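Local coordinates for galactan 1,3-beta-galactosidase (Phanerochaete chrysosporium, PDB 7BYS), which probably hydrolyses beta-1,3-linked galactan as an exo-acting family 43 glycoside hydrolase and also carries a calcium-containing carbohydrate-binding module, at residues L247-N252 against W290-Q295; K129-D134 against K163-D168; D64-S67 against M73-T76; T236-S241 against P282-A287. All blocks are in the same frame, centred on the assembly; numbering follows the deposited sequence.

All four contacts lie around the five-bladed propeller of the family 43 module. Interactions 1 and 4 belong together: their segments adjoin in the chain, alternate along it and reach the blade formed by 242-249, 252-259, 269-276 and 283-284, with centres about 17 Å apart. Interactions 2 and 3 involve loops joining successive blades, their nearest atoms about 9 Å apart. Interaction 3 is buried and interactions 1, 2 and 4 partly so, with interaction 2 reaching a surface glycan. Interaction 1 is mainly aliphatic; in interaction 3 the closest approach is a methyl against a carbonyl oxygen. Interaction 2 sets a methyl beside an ammonium group, and interaction 4 stacks two rings beside a bridging water.

Interaction 1: residues L247-N252 against W290-Q295; sequences LPLGSN and WSVNVQ
Leu249 makes the contact from its side, meeting Val292, Asn293 and Val294 at the end of strand 290-293 and just beyond it. Two residues earlier, Leu247 is held in the blade by backbone bonding to Ile254; its side chain packs on Met256 and on Leu56, a residue that Val294 also touches. At Leu249 the chain brings CG anti to the backbone N (chi1 179°), which carries both methyls towards 290-295. CD1 does most of the touching: it lies 3.8 Å from Val292 CG2, while CD2 reaches the same methyl at 4.1 Å, so that one valine branch meets both prongs of the leucine fork. CD1 also rests against the backbone beyond, 4.0 Å from Val294 CA. Ile254, on strand 252-259, touches both Leu249 and Val292 and continues this apolar patch into the blade. From Leu249 to Asn252 the chain reverses in a type II' turn, with Gly250 at its second position and a positive phi of 61°. The turn is closed at both ends, by Asn252 N to Leu249 O at 2.8 Å and Leu249 N to Asn252 O at 3.0 Å, making the tight beta hairpin between strands 242-249 and 252-259. Asn252 OD1 ties the hairpin end to Phe277 N. No hydrogen bond links the two segments, and Asn293 spends its OD1 on Ala296 N. The hairpin end and the strand after the blade are therefore joined here by dispersion and by exclusion of water, mainly through leucine and valine methyls and without a paired backbone.

Interaction 2: residues K129-D134 against K163-D168; sequences KPLGAD and KISRLD
Ala133 CB lies 3.6 Å from Lys163 NZ, the close end of a contact that thins out towards Leu131. Lys163 leaves strand 161-167 with CG beside its backbone N (chi1 -69°) and then runs fully extended, which carries the ammonium group up to the loop. There it is held by a salt bridge to Asp157 and a hydrogen bond to Ser156, so the methyl of Ala133 covers a charge that already has its mates. Ser156 OG also bonds Asp134 O, tying the loop to strand 150-156. In the five-bladed propeller of family 43, the loop 129-134 leads from the outermost strand of one blade, 123-128, to the innermost of the next, 138-142. It is stiffened from within: Gly132 N bonds Lys129 O, Ala133 N bonds Pro130 O, and Lys129 NZ meets Asp134 OD1 at 2.8 Å, approaching on the anti side and 33° out of the carboxylate plane. Asp134 OD2 pairs with Arg136. On the loose side, Leu131 CD1 comes no nearer than 4.4 Å to Ser165 OG, a hydroxyl engaged with Tyr154 OH. Leu131 is solvent-exposed, and its side chain lies about 4 Å from a bound N-acetylglucosamine (NAG), the sugar carried by Asn173.

Interaction 3: residues D64-S67 against M73-T76; sequences DALS and MIST
Ser75 OG, gripped by Ser77 N and by Asn78 OD1, ties down the chain just after Ile74, whose CD1 lies 3.5 Å from Ser67 O across the contact. Before it in the chain, Ile74 N is hydrogen-bonded to Thr72 OG1. Ile74 carries CG1 in the crowded position between its backbone N and carbonyl carbon (chi1 64°), and from there the chain extends towards 64-67. Ile74 CD1 therefore ends against the carbonyl oxygen of Ser67, an apolar methyl on a polar backbone atom, and 4.5 Å from Leu66 CD1. That leucine belongs to a classic beta bulge, in which Ala65 and Leu66 both face Val48 of strand 48-53. Both segments lie on the crossing from the first propeller blade, which ends at strand 60-61, to strand 79-88, which starts the second. Phe98 of the second blade touches Leu66 and Ile74 alike, with Ala113 beside the leucine and Tyr124 beside the isoleucine. Ser67, by contrast, turns its CB away from 73-76 and meets Ile74 through its carbonyl oxygen alone.

Interaction 4: residues T236-S241 against P282-A287; sequences TRTWYS and PQIVHA
Trp239 and His286 stack face to face where the chain enters and leaves the last blade of the propeller: 236-241 leads into its first strand, 242-249, and 282-287 holds its outermost, 283-284. Residues Arg237 to Tyr240 all have positive phi and form a short left-handed helical turn. It is opened by an ST motif, in which Thr236 OG1 accepts from Trp239 N. From CB, Trp239 places CG beside its own backbone N (chi1 -64°), turning the indole towards 282-287. CG faces His286 CD2, and Trp239 CD2 makes the closest approach, 3.3 Å from His286 CD2. Trp239 CE2 lies against His286 CD2 and CG, and Trp239 CD1 against Ile284 CG2 at 3.9 Å. Further out, Trp239 CE3 meets His286 NE2 at 3.5 Å, CZ3 lies against His286 NE2 and CE1, CZ2 faces His286 CG, and CH2 is 3.9 Å from His286 ND1. The six-membered ring of Trp239 and the imidazole of His286 have centroids 3.6 Å apart and planes at 16°. Thr236 OG1 sits over the opposite indole face, towards the rim, while Tyr273 meets the histidine ring. With a leucine in place of Trp239, one face of the imidazole would probably lose its stacked partner, leaving Tyr273 as ring neighbour, and Ile284 O its water-mediated link. Next to the stack, Thr238 CG2 touches Ile284 CD1 at 3.7 Å, the two side chains crossing at about a right angle. At the indole edge a water in the ring plane accepts from Trp239 NE1 at 2.8 Å and donates to Ile284 O at 2.8 Å.

Interaction 1: residues L247-N252 against W290-Q295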
loop_
_atom_site.group_PDB
_atom_site.type_symbol
_atom_site.label_atom_id
_atom_site.label_comp_id
_atom_site.label_asym_id
_atom_site.label_seq_id
_atom_site.Cartn_x
_atom_site.Cartn_y
_atom_site.Cartn_z
ATOM N N LEU A 247 1.466 -9.084 6.149
ATOM C CA LEU A 247 0.702 -10.301 6.412
ATOM C C LEU A 247 1.596 -11.518 6.242
ATOM O O LEU A 247 2.280 -11.630 5.221
ATOM C CB LEU A 247 -0.459 -10.390 5.425
ATOM C CG LEU A 247 -1.434 -11.524 5.733
ATOM C CD1 LEU A 247 -2.303 -11.183 6.926
ATOM C CD2 LEU A 247 -2.307 -11.817 4.509
ATOM N N PRO A 248 1.627 -12.465 7.179
ATOM C CA PRO A 248 2.413 -13.684 6.941
ATOM C C PRO A 248 1.853 -14.481 5.770
ATOM O O PRO A 248 0.650 -14.491 5.517
ATOM C CB PRO A 248 2.290 -14.463 8.259
ATOM C CG PRO A 248 1.199 -13.832 9.011
ATOM C CD PRO A 248 0.995 -12.436 8.507
ATOM N N LEU A 249 2.755 -15.125 5.027
ATOM C CA LEU A 249 2.361 -15.921 3.856
ATOM C C LEU A 249 3.388 -17.050 3.724
ATOM O O LEU A 249 4.431 -16.874 3.096
ATOM C CB LEU A 249 2.310 -15.076 2.587
ATOM C CG LEU A 249 1.933 -15.838 1.308
ATOM C CD1 LEU A 249 0.455 -16.129 1.285
ATOM C CD2 LEU A 249 2.345 -15.076 0.058
ATOM N N GLY A 250 3.095 -18.193 4.354
ATOM C CA GLY A 250 4.036 -19.304 4.300
ATOM C C GLY A 250 5.353 -18.902 4.925
ATOM O O GLY A 250 5.394 -18.302 6.003
ATOM N N SER A 251 6.452 -19.209 4.243
ATOM C CA SER A 251 7.760 -18.800 4.731
ATOM C C SER A 251 8.105 -17.369 4.351
ATOM O O SER A 251 9.226 -16.924 4.611
ATOM C CB SER A 251 8.849 -19.754 4.239
ATOM O OG SER A 251 8.814 -19.871 2.835
ATOM N N ASN A 252 7.164 -16.640 3.757
ATOM C CA ASN A 252 7.373 -15.244 3.400
ATOM C C ASN A 252 6.259 -14.378 3.986
ATOM O O ASN A 252 5.717 -14.686 5.050
ATOM C CB ASN A 252 7.504 -15.108 1.879
ATOM C CG ASN A 252 8.631 -15.974 1.313
ATOM O OD1 ASN A 252 9.808 -15.707 1.542
ATOM N ND2 ASN A 252 8.261 -17.029 0.590
ATOM N N TRP A 290 0.924 -10.362 -9.922
ATOM C CA TRP A 290 1.254 -11.608 -9.250
ATOM C C TRP A 290 -0.009 -12.237 -8.695
ATOM O O TRP A 290 -1.040 -11.586 -8.540
ATOM C CB TRP A 290 2.331 -11.440 -8.159
ATOM C CG TRP A 290 2.000 -10.478 -7.062
ATOM C CD1 TRP A 290 2.031 -9.115 -7.131
ATOM C CD2 TRP A 290 1.657 -10.807 -5.710
ATOM N NE1 TRP A 290 1.700 -8.574 -5.909
ATOM C CE2 TRP A 290 1.469 -9.592 -5.017
ATOM C CE3 TRP A 290 1.467 -12.007 -5.024
ATOM C CZ2 TRP A 290 1.108 -9.548 -3.669
ATOM C CZ3 TRP A 290 1.103 -11.963 -3.682
ATOM C CH2 TRP A 290 0.937 -10.748 -3.018
ATOM N N SER A 291 0.082 -13.532 -8.404
ATOM C CA SER A 291 -1.033 -14.292 -7.859
ATOM C C SER A 291 -0.644 -14.833 -6.494
ATOM O O SER A 291 0.532 -15.076 -6.217
ATOM C CB SER A 291 -1.399 -15.458 -8.778
ATOM O OG SER A 291 -1.890 -14.974 -10.013
ATOM N N VAL A 292 -1.643 -15.028 -5.642
ATOM C CA VAL A 292 -1.420 -15.476 -4.276
ATOM C C VAL A 292 -2.271 -16.711 -4.025
ATOM O O VAL A 292 -3.398 -16.815 -4.524
ATOM C CB VAL A 292 -1.719 -14.356 -3.248
ATOM C CG1 VAL A 292 -3.209 -14.006 -3.210
ATOM C CG2 VAL A 292 -1.220 -14.755 -1.872
ATOM N N ASN A 293 -1.723 -17.654 -3.272
ATOM C CA ASN A 293 -2.461 -18.826 -2.801
ATOM C C ASN A 293 -2.314 -18.777 -1.289
ATOM O O ASN A 293 -1.332 -19.274 -0.734
ATOM C CB ASN A 293 -1.920 -20.138 -3.365
ATOM C CG ASN A 293 -2.762 -21.350 -2.940
ATOM O OD1 ASN A 293 -3.481 -21.311 -1.934
ATOM N ND2 ASN A 293 -2.659 -22.436 -3.702
ATOM N N VAL A 294 -3.283 -18.139 -0.627
ATOM C CA VAL A 294 -3.142 -17.911 0.804
ATOM C C VAL A 294 -3.220 -19.221 1.586
ATOM O O VAL A 294 -2.604 -19.349 2.649
ATOM C CB VAL A 294 -4.135 -16.836 1.289
ATOM C CG1 VAL A 294 -5.564 -17.361 1.292
ATOM C CG2 VAL A 294 -3.719 -16.302 2.653
ATOM N N GLN A 295 -3.939 -20.217 1.065
ATOM C CA GLN A 295 -4.017 -21.511 1.741
ATOM C C GLN A 295 -2.699 -22.275 1.651
ATOM O O GLN A 295 -2.307 -22.966 2.603
ATOM C CB GLN A 295 -5.161 -22.342 1.157
ATOM C CG GLN A 295 -6.547 -21.727 1.341
ATOM C CD GLN A 295 -6.952 -20.828 0.182
ATOM O OE1 GLN A 295 -6.148 -20.528 -0.705
ATOM N NE2 GLN A 295 -8.210 -20.394 0.184
#

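Interaction 2: residues K129-D134 against K163-D168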
loop_
_atom_site.group_PDB
_atom_site.type_symbol
_atom_site.label_atom_id
_atom_site.label_comp_id
_atom_site.label_asym_id
_atom_site.label_seq_id
_atom_site.Cartn_x
_atom_site.Cartn_y
_atom_site.Cartn_z
ATOM N N LYS A 129 -4.217 8.790 25.400
ATOM C CA LYS A 129 -2.780 8.739 25.145
ATOM C C LYS A 129 -2.181 7.550 25.879
ATOM O O LYS A 129 -2.294 7.479 27.115
ATOM C CB LYS A 129 -2.107 10.005 25.638
ATOM C CG LYS A 129 -2.339 11.234 24.770
ATOM C CD LYS A 129 -1.424 12.370 25.218
ATOM C CE LYS A 129 -1.472 13.553 24.272
ATOM N NZ LYS A 129 -0.854 13.237 22.963
ATOM N N PRO A 130 -1.522 6.619 25.185
ATOM C CA PRO A 130 -0.959 5.437 25.858
ATOM C C PRO A 130 0.178 5.810 26.803
ATOM O O PRO A 130 1.156 6.453 26.408
ATOM C CB PRO A 130 -0.458 4.570 24.698
ATOM C CG PRO A 130 -0.275 5.512 23.569
ATOM C CD PRO A 130 -1.317 6.584 23.729
ATOM N N LEU A 131 0.041 5.382 28.059
ATOM C CA LEU A 131 0.933 5.783 29.154
ATOM C C LEU A 131 1.105 7.296 29.235
ATOM O O LEU A 131 2.119 7.790 29.743
ATOM C CB LEU A 131 2.280 5.056 29.103
ATOM C CG LEU A 131 2.154 3.533 28.971
ATOM C CD1 LEU A 131 3.501 2.920 28.728
ATOM C CD2 LEU A 131 1.498 2.914 30.207
ATOM N N GLY A 132 0.126 8.041 28.726
ATOM C CA GLY A 132 0.159 9.485 28.752
ATOM C C GLY A 132 0.999 10.138 27.675
ATOM O O GLY A 132 1.097 11.369 27.662
ATOM N N ALA A 133 1.605 9.367 26.779
ATOM C CA ALA A 133 2.473 9.900 25.736
ATOM C C ALA A 133 1.754 9.891 24.393
ATOM O O ALA A 133 0.706 9.268 24.229
ATOM C CB ALA A 133 3.772 9.088 25.650
ATOM N N ASP A 134 2.334 10.616 23.435
ATOM C CA ASP A 134 1.775 10.700 22.095
ATOM C C ASP A 134 1.708 9.328 21.445
ATOM O O ASP A 134 2.589 8.478 21.619
ATOM C CB ASP A 134 2.689 11.532 21.194
ATOM C CG ASP A 134 2.647 13.009 21.497
ATOM O OD1 ASP A 134 1.863 13.440 22.378
ATOM O OD2 ASP A 134 3.415 13.746 20.834
ATOM N N LYS A 163 7.895 3.416 19.694
ATOM C CA LYS A 163 7.648 2.615 20.878
ATOM C C LYS A 163 6.893 1.334 20.552
ATOM O O LYS A 163 6.030 1.301 19.662
ATOM C CB LYS A 163 6.856 3.413 21.905
ATOM C CG LYS A 163 7.669 4.544 22.504
ATOM C CD LYS A 163 6.858 5.423 23.437
ATOM C CE LYS A 163 7.734 6.557 23.969
ATOM N NZ LYS A 163 6.899 7.628 24.591
ATOM N N ILE A 164 7.203 0.291 21.315
ATOM C CA ILE A 164 6.422 -0.934 21.358
ATOM C C ILE A 164 6.018 -1.142 22.805
ATOM O O ILE A 164 6.875 -1.105 23.696
ATOM C CB ILE A 164 7.241 -2.134 20.864
ATOM C CG1 ILE A 164 7.696 -1.880 19.419
ATOM C CG2 ILE A 164 6.418 -3.402 20.977
ATOM C CD1 ILE A 164 8.598 -2.965 18.865
ATOM N N SER A 165 4.725 -1.326 23.048
ATOM C CA SER A 165 4.252 -1.469 24.417
ATOM C C SER A 165 3.214 -2.572 24.482
ATOM O O SER A 165 2.429 -2.741 23.550
ATOM C CB SER A 165 3.652 -0.160 24.916
ATOM O OG SER A 165 4.648 0.851 24.964
ATOM N N ARG A 166 3.211 -3.316 25.583
ATOM C CA ARG A 166 2.323 -4.458 25.742
ATOM C C ARG A 166 0.931 -4.024 26.195
ATOM O O ARG A 166 0.781 -3.124 27.030
ATOM C CB ARG A 166 2.936 -5.423 26.760
ATOM C CG ARG A 166 2.154 -6.710 26.970
ATOM C CD ARG A 166 2.992 -7.781 27.673
ATOM N NE ARG A 166 3.684 -7.259 28.850
ATOM C CZ ARG A 166 3.202 -7.269 30.089
ATOM N NH1 ARG A 166 3.926 -6.753 31.075
ATOM N NH2 ARG A 166 2.005 -7.785 30.351
ATOM N N LEU A 167 -0.095 -4.661 25.625
ATOM C CA LEU A 167 -1.480 -4.440 26.026
ATOM C C LEU A 167 -1.854 -5.365 27.173
ATOM O O LEU A 167 -1.282 -6.447 27.329
ATOM C CB LEU A 167 -2.429 -4.738 24.865
ATOM C CG LEU A 167 -2.169 -3.985 23.559
ATOM C CD1 LEU A 167 -3.295 -4.248 22.584
ATOM C CD2 LEU A 167 -1.993 -2.505 23.826
ATOM N N ASP A 168 -2.831 -4.926 27.965
ATOM C CA ASP A 168 -3.382 -5.756 29.029
ATOM C C ASP A 168 -4.139 -6.946 28.438
ATOM O O ASP A 168 -4.308 -7.082 27.223
ATOM C CB ASP A 168 -4.220 -4.920 30.003
ATOM C CG ASP A 168 -5.502 -4.350 29.383
ATOM O OD1 ASP A 168 -6.047 -4.923 28.409
ATOM O OD2 ASP A 168 -5.999 -3.325 29.902
#

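Interaction 3: residues D64-S67 against M73-T76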
loop_
_atom_site.group_PDB
_atom_site.type_symbol
_atom_site.label_atom_id
_atom_site.label_comp_id
_atom_site.label_asym_id
_atom_site.label_seq_id
_atom_site.Cartn_x
_atom_site.Cartn_y
_atom_site.Cartn_z
ATOM N N ASP A 64 -20.227 -1.162 7.365
ATOM C CA ASP A 64 -19.038 -0.560 7.957
ATOM C C ASP A 64 -18.831 -1.040 9.389
ATOM O O ASP A 64 -19.785 -1.222 10.152
ATOM C CB ASP A 64 -19.153 0.962 7.930
ATOM C CG ASP A 64 -19.049 1.533 6.529
ATOM O OD1 ASP A 64 -18.401 0.906 5.666
ATOM O OD2 ASP A 64 -19.609 2.628 6.303
ATOM N N ALA A 65 -17.568 -1.243 9.753
ATOM C CA ALA A 65 -17.255 -1.700 11.098
ATOM C C ALA A 65 -17.314 -0.573 12.126
ATOM O O ALA A 65 -17.609 -0.826 13.300
ATOM C CB ALA A 65 -15.868 -2.342 11.117
ATOM N N LEU A 66 -17.021 0.662 11.723
ATOM C CA LEU A 66 -17.075 1.796 12.639
ATOM C C LEU A 66 -17.618 3.009 11.900
ATOM O O LEU A 66 -17.221 3.290 10.764
ATOM C CB LEU A 66 -15.700 2.113 13.271
ATOM C CG LEU A 66 -15.766 3.112 14.430
ATOM C CD1 LEU A 66 -16.430 2.447 15.620
ATOM C CD2 LEU A 66 -14.377 3.621 14.791
ATOM N N SER A 67 -18.532 3.721 12.539
ATOM C CA SER A 67 -19.222 4.846 11.931
ATOM C C SER A 67 -19.077 6.060 12.830
ATOM O O SER A 67 -18.826 5.926 14.029
ATOM C CB SER A 67 -20.706 4.516 11.738
ATOM O OG SER A 67 -20.848 3.408 10.873
ATOM N N MET A 73 -14.727 12.305 19.608
ATOM C CA MET A 73 -13.480 12.270 18.861
ATOM C C MET A 73 -13.549 11.371 17.633
ATOM O O MET A 73 -12.572 11.325 16.879
ATOM C CB MET A 73 -12.339 11.812 19.769
ATOM C CG MET A 73 -11.966 12.814 20.839
ATOM S SD MET A 73 -10.233 13.282 20.725
ATOM C CE MET A 73 -10.207 13.976 19.081
ATOM N N ILE A 74 -14.662 10.671 17.406
ATOM C CA ILE A 74 -14.877 9.970 16.143
ATOM C C ILE A 74 -15.998 10.622 15.343
ATOM O O ILE A 74 -16.747 9.944 14.634
ATOM C CB ILE A 74 -15.079 8.450 16.313
ATOM C CG1 ILE A 74 -16.348 8.117 17.112
ATOM C CG2 ILE A 74 -13.827 7.811 16.941
ATOM C CD1 ILE A 74 -16.844 6.707 16.844
ATOM N N SER A 75 -16.100 11.950 15.429
ATOM C CA SER A 75 -16.995 12.691 14.551
ATOM C C SER A 75 -16.408 12.787 13.139
ATOM O O SER A 75 -15.243 12.459 12.890
ATOM C CB SER A 75 -17.194 14.109 15.084
ATOM O OG SER A 75 -16.050 14.903 14.829
ATOM N N THR A 76 -17.236 13.258 12.195
ATOM C CA THR A 76 -16.768 13.445 10.821
ATOM C C THR A 76 -15.814 14.618 10.672
ATOM O O THR A 76 -15.356 14.877 9.553
ATOM C CB THR A 76 -17.939 13.631 9.853
ATOM O OG1 THR A 76 -18.747 14.737 10.281
ATOM C CG2 THR A 76 -18.779 12.393 9.795
#

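Interaction 4: residues T236-S241 against P282-A287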
loop_
_atom_site.group_PDB
_atom_site.type_symbol
_atom_site.label_atom_id
_atom_site.label_comp_id
_atom_site.label_asym_id
_atom_site.label_seq_id
_atom_site.Cartn_x
_atom_site.Cartn_y
_atom_site.Cartn_z
ATOM N N THR A 236 13.354 4.397 -5.361
ATOM C CA THR A 236 11.945 4.236 -5.710
ATOM C C THR A 236 10.992 4.647 -4.597
ATOM O O THR A 236 9.782 4.671 -4.836
ATOM C CB THR A 236 11.602 2.790 -6.105
ATOM O OG1 THR A 236 11.621 1.946 -4.951
ATOM C CG2 THR A 236 12.553 2.246 -7.168
ATOM N N ARG A 237 11.495 4.926 -3.394
ATOM C CA ARG A 237 10.649 5.312 -2.267
ATOM C C ARG A 237 9.581 4.246 -2.015
ATOM O O ARG A 237 8.376 4.513 -2.006
ATOM C CB ARG A 237 10.045 6.701 -2.476
ATOM C CG ARG A 237 11.081 7.742 -2.897
ATOM C CD ARG A 237 10.460 9.098 -3.195
ATOM N NE ARG A 237 9.550 9.015 -4.332
ATOM C CZ ARG A 237 8.674 9.956 -4.665
ATOM N NH1 ARG A 237 8.570 11.073 -3.949
ATOM N NH2 ARG A 237 7.868 9.764 -5.706
ATOM N N THR A 238 10.065 3.016 -1.810
ATOM C CA THR A 238 9.213 1.843 -1.619
ATOM C C THR A 238 8.277 1.649 -2.805
ATOM O O THR A 238 7.095 1.331 -2.648
ATOM C CB THR A 238 8.460 1.854 -0.283
ATOM O OG1 THR A 238 9.287 2.443 0.726
ATOM C CG2 THR A 238 8.152 0.429 0.164
ATOM N N TRP A 239 8.818 1.817 -4.012
ATOM C CA TRP A 239 7.999 1.727 -5.221
ATOM C C TRP A 239 6.785 2.647 -5.111
ATOM O O TRP A 239 5.662 2.289 -5.481
ATOM C CB TRP A 239 7.606 0.274 -5.521
ATOM C CG TRP A 239 8.800 -0.590 -5.831
ATOM C CD1 TRP A 239 9.361 -1.533 -5.023
ATOM C CD2 TRP A 239 9.607 -0.542 -7.016
ATOM N NE1 TRP A 239 10.449 -2.095 -5.642
ATOM C CE2 TRP A 239 10.616 -1.515 -6.872
ATOM C CE3 TRP A 239 9.549 0.202 -8.201
ATOM C CZ2 TRP A 239 11.582 -1.750 -7.856
ATOM C CZ3 TRP A 239 10.504 -0.039 -9.186
ATOM C CH2 TRP A 239 11.502 -1.010 -9.006
ATOM N N TYR A 240 7.029 3.850 -4.588
ATOM C CA TYR A 240 5.998 4.851 -4.293
ATOM C C TYR A 240 4.861 4.268 -3.441
ATOM O O TYR A 240 3.734 4.043 -3.900
ATOM C CB TYR A 240 5.484 5.523 -5.570
ATOM C CG TYR A 240 4.843 6.876 -5.351
ATOM C CD1 TYR A 240 4.104 7.173 -4.203
ATOM C CD2 TYR A 240 4.981 7.870 -6.310
ATOM C CE1 TYR A 240 3.522 8.441 -4.025
ATOM C CE2 TYR A 240 4.427 9.102 -6.143
ATOM C CZ TYR A 240 3.699 9.391 -5.024
ATOM O OH TYR A 240 3.172 10.644 -4.910
ATOM N N SER A 241 5.179 4.049 -2.164
ATOM C CA SER A 241 4.180 3.536 -1.236
ATOM C C SER A 241 4.659 3.762 0.187
ATOM O O SER A 241 5.789 4.202 0.431
ATOM C CB SER A 241 3.868 2.059 -1.510
ATOM O OG SER A 241 4.901 1.221 -1.018
ATOM N N PRO A 282 14.172 -9.592 4.506
ATOM C CA PRO A 282 12.979 -9.413 3.670
ATOM C C PRO A 282 13.216 -8.355 2.602
ATOM O O PRO A 282 13.876 -7.345 2.840
ATOM C CB PRO A 282 11.901 -8.974 4.668
ATOM C CG PRO A 282 12.663 -8.387 5.821
ATOM C CD PRO A 282 13.954 -9.160 5.899
ATOM N N GLN A 283 12.694 -8.614 1.408
ATOM C CA GLN A 283 12.817 -7.694 0.284
ATOM C C GLN A 283 11.531 -7.740 -0.518
ATOM O O GLN A 283 11.005 -8.821 -0.784
ATOM C CB GLN A 283 13.978 -8.079 -0.643
ATOM C CG GLN A 283 15.369 -7.733 -0.126
ATOM C CD GLN A 283 15.550 -6.252 0.146
ATOM O OE1 GLN A 283 15.684 -5.441 -0.775
ATOM N NE2 GLN A 283 15.549 -5.891 1.419
ATOM N N ILE A 284 11.012 -6.564 -0.880
ATOM C CA ILE A 284 9.869 -6.513 -1.779
ATOM C C ILE A 284 10.266 -7.133 -3.110
ATOM O O ILE A 284 11.335 -6.835 -3.657
ATOM C CB ILE A 284 9.405 -5.057 -1.954
ATOM C CG1 ILE A 284 8.599 -4.597 -0.738
ATOM C CG2 ILE A 284 8.614 -4.900 -3.257
ATOM C CD1 ILE A 284 8.190 -3.128 -0.788
ATOM N N VAL A 285 9.420 -8.019 -3.620
ATOM C CA VAL A 285 9.530 -8.518 -4.986
ATOM C C VAL A 285 8.676 -7.596 -5.846
ATOM O O VAL A 285 7.451 -7.562 -5.703
ATOM C CB VAL A 285 9.021 -9.957 -5.076
ATOM C CG1 VAL A 285 9.117 -10.481 -6.517
ATOM C CG2 VAL A 285 9.788 -10.849 -4.108
ATOM N N HIS A 286 9.314 -6.819 -6.715
ATOM C CA HIS A 286 8.571 -5.866 -7.540
ATOM C C HIS A 286 7.917 -6.610 -8.696
ATOM O O HIS A 286 8.505 -6.785 -9.769
ATOM C CB HIS A 286 9.475 -4.753 -8.045
ATOM C CG HIS A 286 8.746 -3.731 -8.849
ATOM N ND1 HIS A 286 8.917 -3.599 -10.213
ATOM C CD2 HIS A 286 7.801 -2.830 -8.496
ATOM C CE1 HIS A 286 8.135 -2.632 -10.657
ATOM N NE2 HIS A 286 7.450 -2.148 -9.637
ATOM N N ALA A 287 6.680 -7.037 -8.470
ATOM C CA ALA A 287 5.907 -7.835 -9.417
ATOM C C ALA A 287 4.688 -7.024 -9.817
ATOM O O ALA A 287 3.768 -6.844 -9.010
ATOM C CB ALA A 287 5.460 -9.149 -8.779
HETATM O O HOH W 1 12.011 -4.267 -4.668
#